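PDB 3IUS: NAD-dependent epimerase/dehydratase domain-containing protein from Ruegeria pomeroyi DSS-3, which is of unknown function but probably binds NAD(P) through a Rossmann-type domain of the NAD-dependent epimerase/dehydratase family. Local coordinates for residues G56-L61 and G85-A90; V98-T103 and Q136-V141; V234-A239 and S247-N252. One frame throughout, in Å; residues are numbered along the deposited sequence.

Contact 1: G56-L61 and G85-A90; sequences GEEPSL and GDQIAA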
loop_
_atom_site.group_PDB
_atom_site.type_symbol
_atom_site.label_atom_id
_atom_site.label_comp_id
_atom_site.label_asym_id
_atom_site.label_seq_id
_atom_site.Cartn_x
_atom_site.Cartn_y
_atom_site.Cartn_z
ATOM N N GLY A 56 -9.436 -21.878 -1.588
ATOM C CA GLY A 56 -10.685 -22.611 -1.607
ATOM C C GLY A 56 -10.970 -22.958 -3.053
ATOM O O GLY A 56 -10.124 -23.544 -3.730
ATOM N N GLU A 57 -12.149 -22.589 -3.538
ATOM C CA GLU A 57 -12.430 -22.739 -4.954
ATOM C C GLU A 57 -11.646 -21.692 -5.729
ATOM O O GLU A 57 -11.363 -20.611 -5.220
ATOM C CB GLU A 57 -13.928 -22.624 -5.243
ATOM C CG GLU A 57 -14.740 -23.837 -4.796
ATOM C CD GLU A 57 -14.178 -25.159 -5.317
ATOM O OE1 GLU A 57 -13.437 -25.150 -6.328
ATOM O OE2 GLU A 57 -14.481 -26.210 -4.708
ATOM N N GLU A 58 -11.278 -22.028 -6.958
ATOM C CA GLU A 58 -10.550 -21.104 -7.806
ATOM C C GLU A 58 -11.481 -19.974 -8.227
ATOM O O GLU A 58 -12.569 -20.223 -8.740
ATOM C CB GLU A 58 -10.015 -21.851 -9.027
ATOM C CG GLU A 58 -9.286 -20.988 -10.029
ATOM C CD GLU A 58 -8.685 -21.805 -11.161
ATOM O OE1 GLU A 58 -8.611 -21.289 -12.299
ATOM O OE2 GLU A 58 -8.294 -22.967 -10.910
ATOM N N PRO A 59 -11.069 -18.718 -7.988
ATOM C CA PRO A 59 -11.869 -17.578 -8.446
ATOM C C PRO A 59 -11.961 -17.585 -9.968
ATOM O O PRO A 59 -10.960 -17.858 -10.636
ATOM C CB PRO A 59 -11.056 -16.364 -7.978
ATOM C CG PRO A 59 -10.170 -16.880 -6.897
ATOM C CD PRO A 59 -9.855 -18.292 -7.274
ATOM N N SER A 60 -13.140 -17.301 -10.507
ATOM C CA SER A 60 -13.325 -17.283 -11.954
ATOM C C SER A 60 -12.797 -16.000 -12.585
ATOM O O SER A 60 -12.918 -14.919 -12.013
ATOM C CB SER A 60 -14.797 -17.451 -12.314
ATOM O OG SER A 60 -14.966 -17.370 -13.720
ATOM N N LEU A 61 -12.221 -16.126 -13.777
ATOM C CA LEU A 61 -11.690 -14.973 -14.493
ATOM C C LEU A 61 -12.625 -14.552 -15.611
ATOM O O LEU A 61 -12.341 -13.604 -16.341
ATOM C CB LEU A 61 -10.298 -15.274 -15.057
ATOM C CG LEU A 61 -9.184 -15.429 -14.023
ATOM C CD1 LEU A 61 -7.890 -15.916 -14.667
ATOM C CD2 LEU A 61 -8.964 -14.115 -13.290
ATOM N N GLY A 85 -1.101 -18.417 -12.083
ATOM C CA GLY A 85 -0.260 -17.756 -13.068
ATOM C C GLY A 85 -0.495 -18.223 -14.491
ATOM O O GLY A 85 -0.520 -17.413 -15.422
ATOM N N ASP A 86 -0.669 -19.531 -14.660
ATOM C CA ASP A 86 -0.929 -20.114 -15.973
ATOM C C ASP A 86 -2.177 -19.525 -16.617
ATOM O O ASP A 86 -2.174 -19.184 -17.798
ATOM C CB ASP A 86 -1.086 -21.636 -15.867
ATOM C CG ASP A 86 0.243 -22.356 -15.700
ATOM O OD1 ASP A 86 1.264 -21.686 -15.431
ATOM O OD2 ASP A 86 0.263 -23.598 -15.842
ATOM N N GLN A 87 -3.245 -19.415 -15.831
ATOM C CA GLN A 87 -4.528 -18.925 -16.329
ATOM C C GLN A 87 -4.451 -17.445 -16.688
ATOM O O GLN A 87 -4.882 -17.025 -17.763
ATOM C CB GLN A 87 -5.631 -19.157 -15.289
ATOM C CG GLN A 87 -5.968 -20.629 -15.027
ATOM C CD GLN A 87 -5.181 -21.237 -13.872
ATOM O OE1 GLN A 87 -4.049 -20.839 -13.584
ATOM N NE2 GLN A 87 -5.786 -22.213 -13.203
ATOM N N ILE A 88 -3.887 -16.662 -15.777
ATOM C CA ILE A 88 -3.744 -15.229 -15.974
ATOM C C ILE A 88 -2.937 -14.920 -17.235
ATOM O O ILE A 88 -3.310 -14.053 -18.022
ATOM C CB ILE A 88 -3.101 -14.577 -14.745
ATOM C CG1 ILE A 88 -4.092 -14.591 -13.577
ATOM C CG2 ILE A 88 -2.663 -13.163 -15.056
ATOM C CD1 ILE A 88 -3.510 -14.084 -12.277
ATOM N N ALA A 89 -1.837 -15.642 -17.425
ATOM C CA ALA A 89 -0.995 -15.464 -18.605
ATOM C C ALA A 89 -1.784 -15.745 -19.881
ATOM O O ALA A 89 -1.752 -14.961 -20.833
ATOM C CB ALA A 89 0.231 -16.371 -18.523
ATOM N N ALA A 90 -2.496 -16.865 -19.888
ATOM C CA ALA A 90 -3.296 -17.264 -21.036
ATOM C C ALA A 90 -4.352 -16.221 -21.400
ATOM O O ALA A 90 -4.651 -16.024 -22.575
ATOM C CB ALA A 90 -3.953 -18.619 -20.781
#
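L61 and E58, on a loop without regular structure, meet Q87 and I88, side chains one step apart on helix 79-90. The well-packed half is apolar. L61 crosses both helix side chains at about a right angle and touches them with a single methyl: CD1 lies 4.0 Å from Q87 CB and 4.2 Å from I88 CG1. Both L61 and I88 are buried; L61 also leans on L9 of strand 7-11, and I88 reaches V80 and L144. The solvent side is looser and polar. E58, exposed, stretches its full chain toward the helix (CG anti to the backbone N, chi1 177°), while Q87 comes from the opposite direction with its chain bent at chi2, 92°. E58 OE1 ends 3.1 Å from Q87 NE2, and E58 OE2 is farther from the same nitrogen, at 3.5 Å. The carboxylate and amide planes stand nearly perpendicular, 89° apart. An alanine in place of Q87 would keep the CB that meets L61 CD1 but would probably leave the E58 carboxylate without its amide neighbour and open a gap on the solvent side of the contact. The loop after strand 49-53 thus packs on helix 79-90, which follows strand 66-69, loop against helix over the parallel sheet, consistent with the Rossmann-type alpha/beta fold of the family.

Contact 2: V98-T103 and Q136-V141; sequences VGYLST and QQWQAV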
loop_
_atom_site.group_PDB
_atom_site.type_symbol
_atom_site.label_atom_id
_atom_site.label_comp_id
_atom_site.label_asym_id
_atom_site.label_seq_id
_atom_site.Cartn_x
_atom_site.Cartn_y
_atom_site.Cartn_z
ATOM N N VAL A 98 -3.959 -4.303 -14.989
ATOM C CA VAL A 98 -3.616 -5.113 -13.830
ATOM C C VAL A 98 -2.754 -4.285 -12.890
ATOM O O VAL A 98 -1.779 -3.669 -13.313
ATOM C CB VAL A 98 -2.849 -6.385 -14.235
ATOM C CG1 VAL A 98 -2.325 -7.104 -12.997
ATOM C CG2 VAL A 98 -3.731 -7.301 -15.093
ATOM N N GLY A 99 -3.108 -4.258 -11.611
ATOM C CA GLY A 99 -2.317 -3.515 -10.657
ATOM C C GLY A 99 -1.756 -4.417 -9.573
ATOM O O GLY A 99 -2.509 -5.125 -8.907
ATOM N N TYR A 100 -0.437 -4.412 -9.420
ATOM C CA TYR A 100 0.195 -5.114 -8.313
ATOM C C TYR A 100 0.598 -4.117 -7.247
ATOM O O TYR A 100 1.353 -3.184 -7.517
ATOM C CB TYR A 100 1.423 -5.913 -8.766
ATOM C CG TYR A 100 2.142 -6.563 -7.603
ATOM C CD1 TYR A 100 1.563 -7.622 -6.911
ATOM C CD2 TYR A 100 3.384 -6.106 -7.180
ATOM C CE1 TYR A 100 2.198 -8.210 -5.835
ATOM C CE2 TYR A 100 4.029 -6.690 -6.109
ATOM C CZ TYR A 100 3.434 -7.746 -5.442
ATOM O OH TYR A 100 4.067 -8.328 -4.372
ATOM N N LEU A 101 0.089 -4.302 -6.032
ATOM C CA LEU A 101 0.495 -3.452 -4.928
ATOM C C LEU A 101 1.795 -3.971 -4.315
ATOM O O LEU A 101 1.852 -5.088 -3.789
ATOM C CB LEU A 101 -0.610 -3.340 -3.876
ATOM C CG LEU A 101 -1.948 -2.768 -4.370
ATOM C CD1 LEU A 101 -2.930 -2.614 -3.211
ATOM C CD2 LEU A 101 -1.755 -1.438 -5.095
ATOM N N SER A 102 2.837 -3.151 -4.410
ATOM C CA SER A 102 4.151 -3.473 -3.882
ATOM C C SER A 102 4.424 -2.532 -2.718
ATOM O O SER A 102 3.498 -1.934 -2.176
ATOM C CB SER A 102 5.219 -3.314 -4.974
ATOM O OG SER A 102 6.473 -3.838 -4.559
ATOM N N THR A 103 5.688 -2.393 -2.336
ATOM C CA THR A 103 6.054 -1.470 -1.263
ATOM C C THR A 103 7.365 -0.764 -1.585
ATOM O O THR A 103 8.051 -1.115 -2.548
ATOM C CB THR A 103 6.215 -2.185 0.098
ATOM O OG1 THR A 103 7.411 -2.973 0.079
ATOM C CG2 THR A 103 5.014 -3.077 0.405
ATOM N N GLN A 136 9.053 -8.988 -10.159
ATOM C CA GLN A 136 9.716 -9.553 -11.332
ATOM C C GLN A 136 8.860 -10.630 -11.983
ATOM O O GLN A 136 8.802 -10.739 -13.215
ATOM C CB GLN A 136 11.105 -10.094 -10.957
ATOM C CG GLN A 136 12.118 -8.982 -10.646
ATOM C CD GLN A 136 13.334 -9.453 -9.862
ATOM O OE1 GLN A 136 13.432 -10.615 -9.465
ATOM N NE2 GLN A 136 14.272 -8.542 -9.636
ATOM N N GLN A 137 8.194 -11.426 -11.155
ATOM C CA GLN A 137 7.305 -12.471 -11.658
ATOM C C GLN A 137 6.146 -11.858 -12.444
ATOM O O GLN A 137 5.828 -12.297 -13.549
ATOM C CB GLN A 137 6.806 -13.351 -10.507
ATOM C CG GLN A 137 7.893 -14.232 -9.913
ATOM C CD GLN A 137 7.474 -14.909 -8.614
ATOM O OE1 GLN A 137 6.504 -14.509 -7.967
ATOM N NE2 GLN A 137 8.224 -15.931 -8.219
ATOM N N TRP A 138 5.529 -10.828 -11.881
ATOM C CA TRP A 138 4.456 -10.129 -12.575
ATOM C C TRP A 138 4.947 -9.485 -13.875
ATOM O O TRP A 138 4.304 -9.609 -14.912
ATOM C CB TRP A 138 3.810 -9.095 -11.653
ATOM C CG TRP A 138 2.862 -9.716 -10.681
ATOM C CD1 TRP A 138 3.060 -9.909 -9.342
ATOM C CD2 TRP A 138 1.561 -10.233 -10.972
ATOM N NE1 TRP A 138 1.961 -10.515 -8.783
ATOM C CE2 TRP A 138 1.025 -10.725 -9.763
ATOM C CE3 TRP A 138 0.795 -10.328 -12.137
ATOM C CZ2 TRP A 138 -0.241 -11.303 -9.688
ATOM C CZ3 TRP A 138 -0.461 -10.903 -12.062
ATOM C CH2 TRP A 138 -0.966 -11.382 -10.845
ATOM N N GLN A 139 6.103 -8.828 -13.824
ATOM C CA GLN A 139 6.634 -8.139 -15.002
ATOM C C GLN A 139 7.038 -9.100 -16.123
ATOM O O GLN A 139 7.242 -8.676 -17.260
ATOM C CB GLN A 139 7.817 -7.237 -14.625
ATOM C CG GLN A 139 7.446 -6.017 -13.781
ATOM C CD GLN A 139 6.949 -4.849 -14.615
ATOM O OE1 GLN A 139 6.714 -4.984 -15.815
ATOM N NE2 GLN A 139 6.792 -3.692 -13.983
ATOM N N ALA A 140 7.148 -10.388 -15.805
ATOM C CA ALA A 140 7.536 -11.384 -16.807
ATOM C C ALA A 140 6.366 -11.909 -17.641
ATOM O O ALA A 140 6.575 -12.480 -18.713
ATOM C CB ALA A 140 8.278 -12.539 -16.153
ATOM N N VAL A 141 5.145 -11.717 -17.154
ATOM C CA VAL A 141 3.954 -12.211 -17.847
ATOM C C VAL A 141 3.745 -11.471 -19.170
ATOM O O VAL A 141 3.399 -10.295 -19.187
ATOM C CB VAL A 141 2.686 -12.070 -16.984
ATOM C CG1 VAL A 141 1.508 -12.746 -17.658
ATOM C CG2 VAL A 141 2.913 -12.656 -15.584
#
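W138 of helix 126-140 lays its indole against Y100 and V98 of strand 97-103, a helix-on-sheet contact inside the parallel Rossmann-type core of the protein. The side chain leaves the helix toward the strand with CG anti to the carbonyl carbon, chi1 -78°. From CB the chain enters the five-membered ring at CG, and the close packing starts at the next atom, CD1. This carbon comes 3.7 Å from Y100 CD1 and lies over one face of the tyrosine ring, offset toward its rim. Beyond it, W138 NE1 is nearer still, 3.5 Å from Y100 CD1 and 3.7 Å from Y100 CE1. The tyrosine ring and the five-membered ring of W138 form an offset stack, their centroids 4.6 Å apart and planes tilted by 29°, while Y100 CB lies over a face of the indole. NE1 also has its polar need met, by a hydrogen bond to D78 OD1, so the same nitrogen both stacks and anchors the ring's rotation. The tyrosine OH makes a weak hydrogen bond to R131 NH1. From NE1 the indole continues outward among L81 and I88 of helix 79-90, L146 of the neighbouring strand and L144. All three residues of the contact are buried. On the six-membered ring, W138 CZ3 meets V98 CG1 obliquely at 4.3 Å.

Contact 3: V234-A239 and S247-N252; sequences VDFDKA and SFYSEN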
loop_
_atom_site.group_PDB
_atom_site.type_symbol
_atom_site.label_atom_id
_atom_site.label_comp_id
_atom_site.label_asym_id
_atom_site.label_seq_id
_atom_site.Cartn_x
_atom_site.Cartn_y
_atom_site.Cartn_z
ATOM N N VAL A 234 13.045 7.190 23.421
ATOM C CA VAL A 234 14.112 6.252 23.741
ATOM C C VAL A 234 15.025 6.105 22.536
ATOM O O VAL A 234 14.545 5.994 21.401
ATOM C CB VAL A 234 13.550 4.873 24.134
ATOM C CG1 VAL A 234 12.445 4.454 23.176
ATOM C CG2 VAL A 234 14.660 3.834 24.170
ATOM N N ASP A 235 16.335 6.116 22.776
ATOM C CA ASP A 235 17.299 5.989 21.689
ATOM C C ASP A 235 17.189 4.621 21.036
ATOM O O ASP A 235 17.084 3.600 21.710
ATOM C CB ASP A 235 18.729 6.220 22.186
ATOM C CG ASP A 235 19.067 7.693 22.341
ATOM O OD1 ASP A 235 20.103 7.995 22.969
ATOM O OD2 ASP A 235 18.309 8.548 21.829
ATOM N N PHE A 236 17.212 4.612 19.709
ATOM C CA PHE A 236 17.105 3.384 18.942
ATOM C C PHE A 236 18.013 2.267 19.467
ATOM O O PHE A 236 17.573 1.133 19.644
ATOM C CB PHE A 236 17.401 3.677 17.470
ATOM C CG PHE A 236 17.712 2.462 16.659
ATOM C CD1 PHE A 236 19.018 2.168 16.309
ATOM C CD2 PHE A 236 16.701 1.611 16.245
ATOM C CE1 PHE A 236 19.314 1.051 15.556
ATOM C CE2 PHE A 236 16.990 0.490 15.491
ATOM C CZ PHE A 236 18.301 0.208 15.146
ATOM N N ASP A 237 19.276 2.592 19.716
ATOM C CA ASP A 237 20.240 1.591 20.169
ATOM C C ASP A 237 20.066 1.229 21.651
ATOM O O ASP A 237 20.900 0.531 22.230
ATOM C CB ASP A 237 21.675 2.054 19.884
ATOM C CG ASP A 237 22.186 3.058 20.912
ATOM O OD1 ASP A 237 21.482 4.053 21.199
ATOM O OD2 ASP A 237 23.305 2.848 21.426
ATOM N N LYS A 238 18.978 1.695 22.256
ATOM C CA LYS A 238 18.682 1.381 23.652
ATOM C C LYS A 238 17.260 0.859 23.840
ATOM O O LYS A 238 16.835 0.597 24.961
ATOM C CB LYS A 238 18.892 2.606 24.550
ATOM C CG LYS A 238 20.279 2.725 25.162
ATOM C CD LYS A 238 21.162 3.692 24.391
ATOM C CE LYS A 238 22.496 3.897 25.105
ATOM N NZ LYS A 238 23.330 4.959 24.479
ATOM N N ALA A 239 16.530 0.706 22.740
ATOM C CA ALA A 239 15.099 0.407 22.809
ATOM C C ALA A 239 14.766 -1.077 22.996
ATOM O O ALA A 239 13.596 -1.439 23.143
ATOM C CB ALA A 239 14.391 0.953 21.566
ATOM N N SER A 247 14.349 -4.119 12.153
ATOM C CA SER A 247 14.555 -4.173 10.710
ATOM C C SER A 247 13.977 -2.951 10.000
ATOM O O SER A 247 14.397 -2.610 8.891
ATOM C CB SER A 247 13.950 -5.454 10.127
ATOM O OG SER A 247 14.371 -5.653 8.787
ATOM N N PHE A 248 13.014 -2.293 10.636
ATOM C CA PHE A 248 12.383 -1.124 10.026
ATOM C C PHE A 248 13.248 0.125 10.145
ATOM O O PHE A 248 13.057 1.097 9.413
ATOM C CB PHE A 248 10.999 -0.874 10.627
ATOM C CG PHE A 248 9.999 -1.941 10.296
ATOM C CD1 PHE A 248 9.736 -2.273 8.974
ATOM C CD2 PHE A 248 9.321 -2.609 11.299
ATOM C CE1 PHE A 248 8.816 -3.255 8.660
ATOM C CE2 PHE A 248 8.398 -3.592 10.993
ATOM C CZ PHE A 248 8.144 -3.915 9.671
ATOM N N TYR A 249 14.200 0.089 11.068
ATOM C CA TYR A 249 15.108 1.205 11.280
ATOM C C TYR A 249 16.474 0.924 10.666
ATOM O O TYR A 249 17.456 1.589 10.993
ATOM C CB TYR A 249 15.252 1.492 12.779
ATOM C CG TYR A 249 14.032 2.127 13.407
ATOM C CD1 TYR A 249 13.913 3.510 13.503
ATOM C CD2 TYR A 249 12.996 1.347 13.906
ATOM C CE1 TYR A 249 12.798 4.096 14.077
ATOM C CE2 TYR A 249 11.876 1.926 14.484
ATOM C CZ TYR A 249 11.782 3.299 14.564
ATOM O OH TYR A 249 10.672 3.875 15.137
ATOM N N SER A 250 16.533 -0.059 9.772
ATOM C CA SER A 250 17.800 -0.462 9.168
ATOM C C SER A 250 17.943 0.056 7.743
ATOM O O SER A 250 18.970 -0.152 7.107
ATOM C CB SER A 250 17.941 -1.986 9.171
ATOM O OG SER A 250 17.006 -2.580 8.286
ATOM N N GLU A 251 16.908 0.722 7.248
ATOM C CA GLU A 251 16.935 1.290 5.907
ATOM C C GLU A 251 16.369 2.697 5.958
ATOM O O GLU A 251 15.326 2.928 6.560
ATOM C CB GLU A 251 16.089 0.455 4.944
ATOM C CG GLU A 251 16.625 -0.932 4.669
ATOM C CD GLU A 251 15.779 -1.688 3.664
ATOM O OE1 GLU A 251 14.556 -1.441 3.605
ATOM O OE2 GLU A 251 16.339 -2.531 2.931
ATOM N N ASN A 252 17.047 3.634 5.308
ATOM C CA ASN A 252 16.576 5.008 5.286
ATOM C C ASN A 252 16.659 5.589 3.881
ATOM O O ASN A 252 17.723 5.592 3.284
ATOM C CB ASN A 252 17.392 5.855 6.258
ATOM C CG ASN A 252 16.745 7.186 6.549
ATOM O OD1 ASN A 252 15.522 7.286 6.660
ATOM N ND2 ASN A 252 17.560 8.222 6.660
#
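F236 turns its CG anti to the backbone N, chi1 163°, and Y249 sets its own CG anti to the carbonyl carbon, chi1 -72°; together these torsions slide the two aromatic side chains past each other in opposite directions. F236 opens the short 3-10 turn 236-238 that follows strand 233-235, and Y249 sits in the type I beta turn S247-S250, so the contact joins two turns on the protein surface. CD2 and CE2 of the phenylalanine ring come obliquely against the root of the tyrosine. F236 CE2 lies 3.4 Å from Y249 CB, F236 CD2 is 3.8 Å from that CB, and the same CD2 stands 3.9 Å from Y249 CG. The rings meet obliquely, their centroids 5.6 Å apart and planes inclined at 36°. The tyrosine ring leads away from F236 and meets F180 edge-to-face, while I173 of strand 172-174, the parallel partner of 233-235, touches both aromatic side chains. Each turn is also tied internally. The first is closed by K238 N bonding to D235 O at 2.7 Å, and in the second S250 OG donates to S247 O at 2.7 Å from above the carbonyl plane. One lysine then spans the pair: K175 makes a cation-pi contact with the F236 ring while its NZ hydrogen-bonds to the backbone O of Y249.

In the fold
Contact 2 is the core of the set, with every touching residue buried; contact 1 is half buried, and contact 3 lies at the surface. Contacts 1 and 2 are neighbours, their centres 16 Å apart: helix 79-90 of contact 1 is followed in the chain by strand 97-103 of contact 2, and the two contacts touch where I88 CD1 meets W138 CH2 at 4.0 Å. Contact 3 stands apart, its centre 42 Å from that of contact 1 on the opposite side of the chain's centre, and uses turns beside a separate two-stranded sheet. The chemistry follows: aliphatic packing with a polar fringe in contact 1, a true aromatic stack in contact 2, an oblique aromatic pair in contact 3.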